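PDB 7D6V: fumarate reductase iron-sulfur subunit from Mycolicibacterium smegmatis, which probably relays electrons through its three iron-sulfur clusters from the succinate-oxidising subunit to a quinone at the membrane in succinate dehydrogenase Sdh1. Local coordinates for residues 205-210 against 218-223. Sequence-based numbering, arbitrary orientation.
With F3S (Fe3-s4 cluster), chain G.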
loop_
_atom_site.group_PDB
_atom_site.type_symbol
_atom_site.label_atom_id
_atom_site.label_comp_id
_atom_site.label_asym_id
_atom_site.label_seq_id
_atom_site.Cartn_x
_atom_site.Cartn_y
_atom_site.Cartn_z
ATOM N N ILE B 205 12.363 21.135 6.405
ATOM C CA ILE B 205 11.558 20.612 5.310
ATOM C C ILE B 205 12.435 20.117 4.170
ATOM O O ILE B 205 12.055 20.187 2.996
ATOM C CB ILE B 205 10.541 21.658 4.839
ATOM C CG1 ILE B 205 11.265 22.888 4.318
ATOM C CG2 ILE B 205 9.594 22.022 5.964
ATOM C CD1 ILE B 205 10.357 23.803 3.656
ATOM N N THR B 206 13.622 19.629 4.515
ATOM C CA THR B 206 14.618 19.163 3.560
ATOM C C THR B 206 14.127 18.061 2.622
ATOM O O THR B 206 14.824 17.710 1.667
ATOM C CB THR B 206 15.853 18.697 4.320
ATOM O OG1 THR B 206 15.445 17.924 5.455
ATOM C CG2 THR B 206 16.635 19.898 4.797
ATOM N N LYS B 207 12.954 17.489 2.899
ATOM C CA LYS B 207 12.144 16.769 1.916
ATOM C C LYS B 207 12.702 15.402 1.526
ATOM O O LYS B 207 12.252 14.819 0.539
ATOM C CB LYS B 207 11.941 17.625 0.657
ATOM C CG LYS B 207 10.610 17.437 -0.040
ATOM C CD LYS B 207 10.620 18.029 -1.439
ATOM C CE LYS B 207 10.323 19.515 -1.416
ATOM N NZ LYS B 207 8.900 19.800 -1.089
ATOM N N CYS B 208 13.662 14.851 2.273
ATOM C CA CYS B 208 14.197 13.538 1.919
ATOM C C CYS B 208 13.199 12.415 2.124
ATOM O O CYS B 208 13.271 11.399 1.428
ATOM C CB CYS B 208 15.465 13.237 2.717
ATOM S SG CYS B 208 16.929 13.923 1.964
ATOM N N CYS B 209 12.112 12.691 2.835
ATOM C CA CYS B 209 11.042 11.701 2.966
ATOM C C CYS B 209 10.337 11.482 1.599
ATOM O O CYS B 209 10.439 10.405 1.011
ATOM C CB CYS B 209 10.026 12.141 4.021
ATOM S SG CYS B 209 9.034 13.578 3.552
ATOM N N THR B 210 9.632 12.508 1.111
ATOM C CA THR B 210 8.964 12.498 -0.072
ATOM C C THR B 210 9.820 11.898 -0.993
ATOM O O THR B 210 9.349 11.368 -1.880
ATOM C CB THR B 210 8.941 13.901 -0.606
ATOM O OG1 THR B 210 8.083 14.606 0.133
ATOM C CG2 THR B 210 8.350 14.034 -1.858
ATOM N N LYS B 218 3.069 13.312 -1.989
ATOM C CA LYS B 218 3.754 14.591 -1.812
ATOM C C LYS B 218 3.702 14.974 -0.333
ATOM O O LYS B 218 2.973 15.871 0.091
ATOM C CB LYS B 218 3.115 15.661 -2.684
ATOM C CG LYS B 218 3.172 15.379 -4.170
ATOM C CD LYS B 218 4.584 15.458 -4.698
ATOM C CE LYS B 218 4.616 15.169 -6.184
ATOM N NZ LYS B 218 3.946 16.250 -6.957
ATOM N N ILE B 219 4.507 14.263 0.460
ATOM C CA ILE B 219 4.403 14.359 1.914
ATOM C C ILE B 219 4.703 15.776 2.386
ATOM O O ILE B 219 3.948 16.359 3.171
ATOM C CB ILE B 219 5.330 13.332 2.587
ATOM C CG1 ILE B 219 5.058 11.930 2.042
ATOM C CG2 ILE B 219 5.163 13.375 4.094
ATOM C CD1 ILE B 219 6.046 10.894 2.498
ATOM N N THR B 220 5.806 16.353 1.916
ATOM C CA THR B 220 6.207 17.668 2.401
ATOM C C THR B 220 5.297 18.764 1.859
ATOM O O THR B 220 4.842 19.633 2.612
ATOM C CB THR B 220 7.661 17.942 2.028
ATOM O OG1 THR B 220 8.458 16.802 2.366
ATOM C CG2 THR B 220 8.185 19.146 2.780
ATOM N N ASP B 221 5.011 18.735 0.558
ATOM C CA ASP B 221 4.296 19.843 -0.067
ATOM C C ASP B 221 2.805 19.824 0.245
ATOM O O ASP B 221 2.188 20.886 0.383
ATOM C CB ASP B 221 4.518 19.825 -1.577
ATOM C CG ASP B 221 5.813 20.498 -1.985
ATOM O OD1 ASP B 221 6.581 20.911 -1.093
ATOM O OD2 ASP B 221 6.063 20.617 -3.201
ATOM N N ASN B 222 2.202 18.642 0.356
ATOM C CA ASN B 222 0.760 18.544 0.528
ATOM C C ASN B 222 0.329 18.334 1.971
ATOM O O ASN B 222 -0.836 18.592 2.291
ATOM C CB ASN B 222 0.200 17.403 -0.329
ATOM C CG ASN B 222 0.067 17.782 -1.787
ATOM O OD1 ASN B 222 0.340 18.914 -2.173
ATOM N ND2 ASN B 222 -0.350 16.832 -2.607
ATOM N N ALA B 223 1.219 17.876 2.845
ATOM C CA ALA B 223 0.856 17.609 4.231
ATOM C C ALA B 223 1.629 18.456 5.227
ATOM O O ALA B 223 1.018 19.116 6.073
ATOM C CB ALA B 223 1.055 16.119 4.547
HETATM FE FE1 F3S G . 11.455 14.035 7.309
HETATM FE FE3 F3S G . 10.273 15.157 5.173
HETATM FE FE4 F3S G . 10.458 16.620 7.421
HETATM S S1 F3S G . 12.242 14.118 5.236
HETATM S S2 F3S G . 12.377 15.871 8.353
HETATM S S3 F3S G . 9.251 14.663 7.178
HETATM S S4 F3S G . 10.551 17.411 5.309
#
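The irregular loop 205-210 wraps part of the Fe3-S4 cluster and meets the first turn of the helix entered at Lys218, its N-cap, with CA atoms 5.3 Å apart at Thr210 and Ile219 and 6.0 Å at Lys207 and Thr220. Thr220 OG1 shares a hydrogen bond with Thr210 OG1 (3.2 Å), the two side chains crossing at about a right angle, and also lies 3.5 Å from Cys209 SG. Its methyl CG2 faces Ile205 CB and the cluster sulfide S4. The Lys207 chain passes over Thr220, CG 3.3 Å from OG1, then bends at chi3 (-84°) and chi4 (-72°) to bring NZ to Asp221 OD1 in a 2.6 Å salt bridge. Cys209 holds SG between its backbone N and carbonyl carbon (chi1 69°), which directs it to the cluster iron FE3 (2.6 Å); CB and CG2 of Ile219 pack against this sulfur, and Ile219 also touches the Fe4-S4 cluster, so the helix start lies beside both centres, which probably belong to one electron relay. Cys208 turns the other way, forming a disulfide with Cys132 of the membrane anchor subunit. Asn222 and Ala223 lean on Phe142 of helix 133-142, and Ala223 also meets helix 171-181.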